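Local coordinates for sister chromatid cohesion protein (Chaetomium thermophilum, PDB 5T8V) that probably loads cohesin onto chromatin and is represented here by its C-terminal HEAT-repeat fragment, at residues Ala257-Cys262 against Ile310-Gln315; Phe295-Gly300 against Leu416-Trp421. All coordinates share one frame; numbering follows the deposited sequence.

Overall arrangement
Both contacts lie in the N-terminal part of this helix-rich fragment, on the same side of the chain's centre and with their own centres about 15 Å apart. Along the chain their segments alternate: helix 247-267, the hairpin strand 295-296 with its turn, helix 305-315, then the loop between helices 402-414 and 423-440. Helix 305-315 is the shared element. In contact 1 it packs on helix 247-267, and it also carries Met311 and Arg312, which touch Trp421 of contact 2; Met258 of contact 1 in turn meets Phe295. The two contacts thus form one continuous packed region joining helices 247-267 and 305-315, the hairpin and the 416-421 loop within the HEAT-repeat fragment.

Contact 1. Residues Ala257-Cys262 against Ile310-Gln315; sequences AMDMIC and IMRLVQ
Asp259 and Arg312 form a salt bridge between two helices of the HEAT-repeat array, helix 247-267 and helix 305-315, whose short segments run at 40° to each other with axes 10.0 Å apart. A single carboxylate oxygen takes both bonds. Arg312 NH1 donates to Asp259 OD1 at 2.6 Å, almost in line with the C-O bond and within the guanidinium plane; Arg312 NH2 reaches the same OD1 at 3.1 Å in a weaker, more bent bond. The carboxylate stands nearly upright against the guanidinium, the planes 80° apart, so the two groups do not pair as a flat fork. The arginine chain is bent at its third torsion (chi3 62°), which carries its end across to the first helix.

Two further residues of the first helix pack against the guanidinium. Met258 CB lies 3.6 Å from Arg312 NH1, while Cys262 SG sits over one face of the guanidinium, 3.7 Å from Arg312 NE. Ala527 and Gln528 of helix 527-550 also touch the Arg312 side chain. A leucine here, with no N-H to offer, would probably leave the Asp259 carboxylate without its cationic mate at this helix pair and the Cys262 sulfur without the flat group it lies over.

Farther along, where the backbones come nearest, Cys262 and Leu313 have their CA atoms 5.7 Å apart. One leucine methyl makes the nonpolar contacts here: Leu313 CD2 touches Cys262 CA and SG, each at 3.7 Å, and lies 4.3 Å from Ile261 CG2.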
ATOM      1  N   ALA A 257      21.736 -40.502  12.348  1.00 17.73           N
ATOM      2  CA  ALA A 257      20.592 -40.794  11.494  1.00 17.87           C
ATOM      3  C   ALA A 257      20.659 -40.001  10.195  1.00 17.06           C
ATOM      4  O   ALA A 257      20.421 -40.549   9.111  1.00 17.15           O
ATOM      5  CB  ALA A 257      19.290 -40.499  12.235  1.00 21.57           C
ATOM      6  N   MET A 258      20.975 -38.707  10.283  1.00 22.93           N
ATOM      7  CA  MET A 258      21.109 -37.903   9.072  1.00 22.72           C
ATOM      8  C   MET A 258      22.161 -38.489   8.137  1.00 22.63           C
ATOM      9  O   MET A 258      21.934 -38.615   6.927  1.00 22.04           O
ATOM     10  CB  MET A 258      21.455 -36.463   9.440  1.00 22.79           C
ATOM     11  CG  MET A 258      20.317 -35.728  10.118  1.00 24.94           C
ATOM     12  SD  MET A 258      20.730 -34.023  10.513  1.00 25.89           S
ATOM     13  CE  MET A 258      19.172 -33.450  11.185  1.00 26.90           C
ATOM     14  N   ASP A 259      23.321 -38.859   8.683  1.00 22.79           N
ATOM     15  CA  ASP A 259      24.354 -39.486   7.863  1.00 22.92           C
ATOM     16  C   ASP A 259      23.817 -40.729   7.166  1.00 24.01           C
ATOM     17  O   ASP A 259      24.040 -40.929   5.965  1.00 24.92           O
ATOM     18  CB  ASP A 259      25.566 -39.839   8.726  1.00 23.74           C
ATOM     19  CG  ASP A 259      26.328 -38.614   9.190  1.00 24.96           C
ATOM     20  OD1 ASP A 259      25.873 -37.487   8.899  1.00 25.62           O
ATOM     21  OD2 ASP A 259      27.376 -38.778   9.848  1.00 25.42           O
ATOM     22  N   MET A 260      23.093 -41.573   7.903  1.00 27.17           N
ATOM     23  CA  MET A 260      22.581 -42.810   7.320  1.00 27.79           C
ATOM     24  C   MET A 260      21.616 -42.520   6.176  1.00 26.51           C
ATOM     25  O   MET A 260      21.698 -43.139   5.107  1.00 26.89           O
ATOM     26  CB  MET A 260      21.901 -43.648   8.403  1.00 29.89           C
ATOM     27  CG  MET A 260      21.547 -45.057   7.959  1.00 32.84           C
ATOM     28  SD  MET A 260      20.840 -46.055   9.281  1.00 36.02           S
ATOM     29  CE  MET A 260      22.249 -46.247  10.366  1.00 35.88           C
ATOM     30  N   ILE A 261      20.694 -41.575   6.379  1.00 16.95           N
ATOM     31  CA  ILE A 261      19.719 -41.263   5.338  1.00 16.64           C
ATOM     32  C   ILE A 261      20.413 -40.680   4.115  1.00 15.95           C
ATOM     33  O   ILE A 261      20.029 -40.969   2.978  1.00 16.18           O
ATOM     34  CB  ILE A 261      18.636 -40.311   5.875  1.00 16.82           C
ATOM     35  CG1 ILE A 261      17.857 -40.981   7.010  1.00 19.69           C
ATOM     36  CG2 ILE A 261      17.682 -39.909   4.744  1.00 16.96           C
ATOM     37  CD1 ILE A 261      16.858 -40.071   7.701  1.00 20.44           C
ATOM     38  N   CYS A 262      21.423 -39.834   4.321  1.00 16.56           N
ATOM     39  CA  CYS A 262      22.182 -39.320   3.185  1.00 18.05           C
ATOM     40  C   CYS A 262      22.864 -40.451   2.428  1.00 19.49           C
ATOM     41  O   CYS A 262      22.919 -40.440   1.192  1.00 19.99           O
ATOM     42  CB  CYS A 262      23.213 -38.297   3.655  1.00 16.35           C
ATOM     43  SG  CYS A 262      22.484 -36.746   4.192  1.00 17.13           S
ATOM     44  N   ILE A 310      16.962 -32.311   4.591  1.00 15.84           N
ATOM     45  CA  ILE A 310      16.602 -31.998   3.209  1.00 15.63           C
ATOM     46  C   ILE A 310      17.777 -31.339   2.499  1.00 14.87           C
ATOM     47  O   ILE A 310      18.231 -31.794   1.439  1.00 14.48           O
ATOM     48  CB  ILE A 310      15.350 -31.103   3.177  1.00 16.34           C
ATOM     49  CG1 ILE A 310      14.114 -31.887   3.634  1.00 20.79           C
ATOM     50  CG2 ILE A 310      15.135 -30.503   1.785  1.00 16.12           C
ATOM     51  CD1 ILE A 310      13.653 -32.973   2.671  1.00 17.26           C
ATOM     52  N   MET A 311      18.295 -30.257   3.084  1.00 16.03           N
ATOM     53  CA  MET A 311      19.397 -29.548   2.448  1.00 15.53           C
ATOM     54  C   MET A 311      20.600 -30.464   2.260  1.00 15.06           C
ATOM     55  O   MET A 311      21.219 -30.474   1.189  1.00 14.78           O
ATOM     56  CB  MET A 311      19.766 -28.318   3.273  1.00 15.84           C
ATOM     57  CG  MET A 311      18.597 -27.361   3.461  1.00 22.13           C
ATOM     58  SD  MET A 311      18.981 -25.983   4.544  1.00 22.76           S
ATOM     59  CE  MET A 311      20.039 -25.059   3.468  1.00 24.35           C
ATOM     60  N   ARG A 312      20.927 -31.263   3.278  1.00 15.39           N
ATOM     61  CA  ARG A 312      22.031 -32.211   3.150  1.00 17.44           C
ATOM     62  C   ARG A 312      21.831 -33.133   1.954  1.00 17.03           C
ATOM     63  O   ARG A 312      22.761 -33.368   1.175  1.00 16.90           O
ATOM     64  CB  ARG A 312      22.175 -33.028   4.433  1.00 18.82           C
ATOM     65  CG  ARG A 312      22.902 -32.304   5.550  1.00 19.37           C
ATOM     66  CD  ARG A 312      23.390 -33.278   6.608  1.00 19.75           C
ATOM     67  NE  ARG A 312      24.353 -34.232   6.069  1.00 19.52           N
ATOM     68  CZ  ARG A 312      24.911 -35.209   6.776  1.00 20.51           C
ATOM     69  NH1 ARG A 312      24.604 -35.366   8.057  1.00 21.55           N
ATOM     70  NH2 ARG A 312      25.779 -36.031   6.200  1.00 20.43           N
ATOM     71  N   LEU A 313      20.620 -33.673   1.798  1.00 13.65           N
ATOM     72  CA  LEU A 313      20.327 -34.515   0.644  1.00 13.77           C
ATOM     73  C   LEU A 313      20.541 -33.751  -0.654  1.00 13.56           C
ATOM     74  O   LEU A 313      21.013 -34.318  -1.646  1.00 13.61           O
ATOM     75  CB  LEU A 313      18.891 -35.037   0.718  1.00 14.38           C
ATOM     76  CG  LEU A 313      18.522 -35.930   1.905  1.00 14.83           C
ATOM     77  CD1 LEU A 313      17.105 -36.457   1.737  1.00 22.95           C
ATOM     78  CD2 LEU A 313      19.504 -37.075   2.061  1.00 14.76           C
ATOM     79  N   VAL A 314      20.199 -32.462  -0.668  1.00 13.47           N
ATOM     80  CA  VAL A 314      20.436 -31.672  -1.871  1.00 13.35           C
ATOM     81  C   VAL A 314      21.930 -31.519  -2.139  1.00 13.09           C
ATOM     82  O   VAL A 314      22.344 -31.417  -3.299  1.00 13.14           O
ATOM     83  CB  VAL A 314      19.742 -30.304  -1.763  1.00 13.45           C
ATOM     84  CG1 VAL A 314      20.091 -29.424  -2.966  1.00 13.38           C
ATOM     85  CG2 VAL A 314      18.238 -30.485  -1.657  1.00 13.94           C
ATOM     86  N   GLN A 315      22.763 -31.500  -1.094  1.00 14.53           N
ATOM     87  CA  GLN A 315      24.196 -31.293  -1.292  1.00 17.04           C
ATOM     88  C   GLN A 315      24.974 -32.590  -1.478  1.00 21.14           C
ATOM     89  O   GLN A 315      26.152 -32.534  -1.849  1.00 20.58           O
ATOM     90  CB  GLN A 315      24.817 -30.517  -0.122  1.00 16.59           C
ATOM     91  CG  GLN A 315      23.848 -29.664   0.658  1.00 15.78           C
ATOM     92  CD  GLN A 315      24.518 -28.560   1.443  1.00 14.44           C
ATOM     93  OE1 GLN A 315      24.010 -27.440   1.514  1.00 13.72           O
ATOM     94  NE2 GLN A 315      25.650 -28.872   2.061  1.00 14.44           N
TER

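Contact 2. Residues Phe295-Gly300 against Leu416-Trp421; sequences FKLADG and LDNPDW
Leu297 and Trp421 bring together two type I beta turns, Leu297-Gly300 in the connection of the two-stranded hairpin formed by 295-296 and 302-303, and Asn418-Trp421 in the loop leading into helix 423-440 of the HEAT-repeat array. The contact is chiefly apolar, with no hydrogen bond passing between the segments.

Trp421 receives two side chains from the hairpin. Leu297 CD2 approaches the indole at 3.6 Å from Trp421 NE1 and also lies near CZ2 on the six-membered ring; the leucine crosses the tryptophan at a slant. Phe295 meets the same part of the indole, its CE2 4.2 Å from Trp421 CZ2. Trp421 CG stands opposite the carbonyl carbon (chi1 -63°), a setting that swings the indole toward the hairpin. Ala308 of helix 305-315 also touches the indole, which is buried between that helix and the hairpin.

At the turn ends the contact is looser. Asn418 ND2 comes 3.9 Å from Asp299 OD2, with the amide and carboxylate planes 49° apart, while Asp299 OD1 is hydrogen-bonded to Ser301 OG within the hairpin. The other amide atom serves its own loop: Asn418 OD1 accepts from Asp420 N at 2.9 Å, the donor tilted 30° from the carbonyl plane. Asp420 in turn forms a salt bridge with Arg520, tying the loop to helix 509-520.

Each turn is closed by a backbone bond, Gly300 N to Leu297 O at 2.9 Å and Trp421 N to Asn418 O at 2.9 Å. Gly300 has a positive phi; a side chain there would be jammed against the carbonyl O of Asp299. In the loop, the Asn418 side chain bonded to the backbone N two residues on makes an Asx turn, superimposed on a type I beta turn.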
ATOM      1  N   PHE A 295      17.612 -27.955  15.931  1.00 28.29           N
ATOM      2  CA  PHE A 295      18.904 -28.300  15.338  1.00 26.42           C
ATOM      3  C   PHE A 295      19.774 -27.047  15.364  1.00 26.34           C
ATOM      4  O   PHE A 295      19.595 -26.137  14.549  1.00 26.03           O
ATOM      5  CB  PHE A 295      18.721 -28.830  13.919  1.00 25.10           C
ATOM      6  CG  PHE A 295      19.972 -29.402  13.315  1.00 23.48           C
ATOM      7  CD1 PHE A 295      20.306 -30.731  13.509  1.00 21.95           C
ATOM      8  CD2 PHE A 295      20.806 -28.614  12.543  1.00 24.00           C
ATOM      9  CE1 PHE A 295      21.449 -31.258  12.950  1.00 20.76           C
ATOM     10  CE2 PHE A 295      21.953 -29.140  11.981  1.00 22.70           C
ATOM     11  CZ  PHE A 295      22.274 -30.463  12.184  1.00 20.43           C
ATOM     12  N   LYS A 296      20.715 -27.003  16.303  1.00 35.63           N
ATOM     13  CA  LYS A 296      21.555 -25.829  16.481  1.00 37.07           C
ATOM     14  C   LYS A 296      22.682 -25.821  15.460  1.00 35.95           C
ATOM     15  O   LYS A 296      23.306 -26.851  15.193  1.00 35.41           O
ATOM     16  CB  LYS A 296      22.136 -25.793  17.894  1.00 39.46           C
ATOM     17  CG  LYS A 296      21.101 -25.891  19.004  1.00 43.07           C
ATOM     18  CD  LYS A 296      20.126 -24.723  18.982  1.00 45.53           C
ATOM     19  CE  LYS A 296      19.119 -24.831  20.117  1.00 48.99           C
ATOM     20  NZ  LYS A 296      18.144 -23.705  20.123  1.00 50.98           N
ATOM     21  N   LEU A 297      22.938 -24.650  14.890  1.00 28.01           N
ATOM     22  CA  LEU A 297      24.021 -24.460  13.940  1.00 26.92           C
ATOM     23  C   LEU A 297      25.194 -23.768  14.620  1.00 27.81           C
ATOM     24  O   LEU A 297      25.026 -23.040  15.601  1.00 29.52           O
ATOM     25  CB  LEU A 297      23.556 -23.631  12.741  1.00 27.27           C
ATOM     26  CG  LEU A 297      22.322 -24.156  12.005  1.00 26.18           C
ATOM     27  CD1 LEU A 297      21.915 -23.187  10.907  1.00 25.68           C
ATOM     28  CD2 LEU A 297      22.578 -25.545  11.435  1.00 24.47           C
ATOM     29  N   ALA A 298      26.392 -24.005  14.082  1.00 22.17           N
ATOM     30  CA  ALA A 298      27.599 -23.416  14.655  1.00 23.29           C
ATOM     31  C   ALA A 298      27.441 -21.912  14.846  1.00 24.69           C
ATOM     32  O   ALA A 298      27.778 -21.370  15.904  1.00 26.28           O
ATOM     33  CB  ALA A 298      28.801 -23.722  13.761  1.00 22.53           C
ATOM     34  N   ASP A 299      26.915 -21.220  13.832  1.00 37.84           N
ATOM     35  CA  ASP A 299      26.816 -19.766  13.888  1.00 40.02           C
ATOM     36  C   ASP A 299      25.881 -19.277  14.987  1.00 42.01           C
ATOM     37  O   ASP A 299      25.890 -18.079  15.290  1.00 44.01           O
ATOM     38  CB  ASP A 299      26.352 -19.221  12.534  1.00 39.66           C
ATOM     39  CG  ASP A 299      24.891 -19.508  12.255  1.00 39.73           C
ATOM     40  OD1 ASP A 299      24.334 -20.441  12.874  1.00 39.83           O
ATOM     41  OD2 ASP A 299      24.301 -18.803  11.411  1.00 39.16           O
ATOM     42  N   GLY A 300      25.078 -20.158  15.585  1.00 35.74           N
ATOM     43  CA  GLY A 300      24.201 -19.807  16.682  1.00 37.15           C
ATOM     44  C   GLY A 300      22.723 -19.906  16.366  1.00 37.14           C
ATOM     45  O   GLY A 300      21.916 -20.066  17.292  1.00 37.56           O
ATOM     46  N   LEU A 416      20.447 -19.050   4.259  1.00 13.68           N
ATOM     47  CA  LEU A 416      20.760 -18.549   2.924  1.00 11.69           C
ATOM     48  C   LEU A 416      22.228 -18.158   2.806  1.00 12.03           C
ATOM     49  O   LEU A 416      22.940 -18.632   1.913  1.00 12.06           O
ATOM     50  CB  LEU A 416      19.860 -17.356   2.592  1.00 11.42           C
ATOM     51  CG  LEU A 416      20.140 -16.622   1.275  1.00 11.84           C
ATOM     52  CD1 LEU A 416      20.015 -17.558   0.078  1.00 11.75           C
ATOM     53  CD2 LEU A 416      19.202 -15.437   1.119  1.00 12.63           C
ATOM     54  N   ASP A 417      22.702 -17.296   3.707  1.00 14.98           N
ATOM     55  CA  ASP A 417      24.066 -16.786   3.650  1.00 14.97           C
ATOM     56  C   ASP A 417      25.029 -17.599   4.501  1.00 14.44           C
ATOM     57  O   ASP A 417      26.055 -17.069   4.947  1.00 14.99           O
ATOM     58  CB  ASP A 417      24.095 -15.314   4.069  1.00 17.26           C
ATOM     59  CG  ASP A 417      23.613 -15.096   5.490  1.00 21.66           C
ATOM     60  OD1 ASP A 417      22.813 -15.918   5.987  1.00 24.58           O
ATOM     61  OD2 ASP A 417      24.031 -14.094   6.111  1.00 22.30           O
ATOM     62  N   ASN A 418      24.734 -18.878   4.731  1.00 11.24           N
ATOM     63  CA  ASN A 418      25.604 -19.733   5.524  1.00 11.64           C
ATOM     64  C   ASN A 418      26.394 -20.636   4.587  1.00 12.62           C
ATOM     65  O   ASN A 418      25.791 -21.493   3.922  1.00 12.25           O
ATOM     66  CB  ASN A 418      24.786 -20.568   6.504  1.00 12.01           C
ATOM     67  CG  ASN A 418      25.652 -21.291   7.511  1.00 14.64           C
ATOM     68  OD1 ASN A 418      26.776 -21.693   7.205  1.00 14.45           O
ATOM     69  ND2 ASN A 418      25.139 -21.455   8.723  1.00 16.72           N
ATOM     70  N   PRO A 419      27.720 -20.498   4.493  1.00 13.63           N
ATOM     71  CA  PRO A 419      28.472 -21.345   3.549  1.00 14.22           C
ATOM     72  C   PRO A 419      28.392 -22.826   3.865  1.00 15.35           C
ATOM     73  O   PRO A 419      28.699 -23.645   2.990  1.00 15.06           O
ATOM     74  CB  PRO A 419      29.909 -20.819   3.668  1.00 13.98           C
ATOM     75  CG  PRO A 419      29.964 -20.137   4.992  1.00 13.77           C
ATOM     76  CD  PRO A 419      28.602 -19.564   5.213  1.00 13.72           C
ATOM     77  N   ASP A 420      27.997 -23.200   5.084  1.00 26.16           N
ATOM     78  CA  ASP A 420      27.789 -24.606   5.410  1.00 28.75           C
ATOM     79  C   ASP A 420      26.591 -25.196   4.685  1.00 27.18           C
ATOM     80  O   ASP A 420      26.456 -26.423   4.636  1.00 27.69           O
ATOM     81  CB  ASP A 420      27.583 -24.782   6.915  1.00 32.40           C
ATOM     82  CG  ASP A 420      28.841 -24.535   7.709  1.00 35.67           C
ATOM     83  OD1 ASP A 420      29.786 -23.927   7.163  1.00 36.36           O
ATOM     84  OD2 ASP A 420      28.884 -24.948   8.887  1.00 37.99           O
ATOM     85  N   TRP A 421      25.722 -24.357   4.123  1.00 21.74           N
ATOM     86  CA  TRP A 421      24.425 -24.799   3.611  1.00 21.07           C
ATOM     87  C   TRP A 421      24.160 -24.164   2.251  1.00 18.57           C
ATOM     88  O   TRP A 421      23.217 -23.387   2.081  1.00 18.49           O
ATOM     89  CB  TRP A 421      23.323 -24.456   4.610  1.00 22.09           C
ATOM     90  CG  TRP A 421      23.482 -25.163   5.916  1.00 24.37           C
ATOM     91  CD1 TRP A 421      23.955 -24.639   7.081  1.00 25.87           C
ATOM     92  CD2 TRP A 421      23.178 -26.538   6.187  1.00 25.45           C
ATOM     93  NE1 TRP A 421      23.962 -25.600   8.064  1.00 27.09           N
ATOM     94  CE2 TRP A 421      23.489 -26.774   7.540  1.00 26.23           C
ATOM     95  CE3 TRP A 421      22.672 -27.591   5.417  1.00 25.25           C
ATOM     96  CZ2 TRP A 421      23.309 -28.018   8.142  1.00 26.36           C
ATOM     97  CZ3 TRP A 421      22.494 -28.826   6.017  1.00 26.05           C
ATOM     98  CH2 TRP A 421      22.812 -29.028   7.365  1.00 26.24           C
TER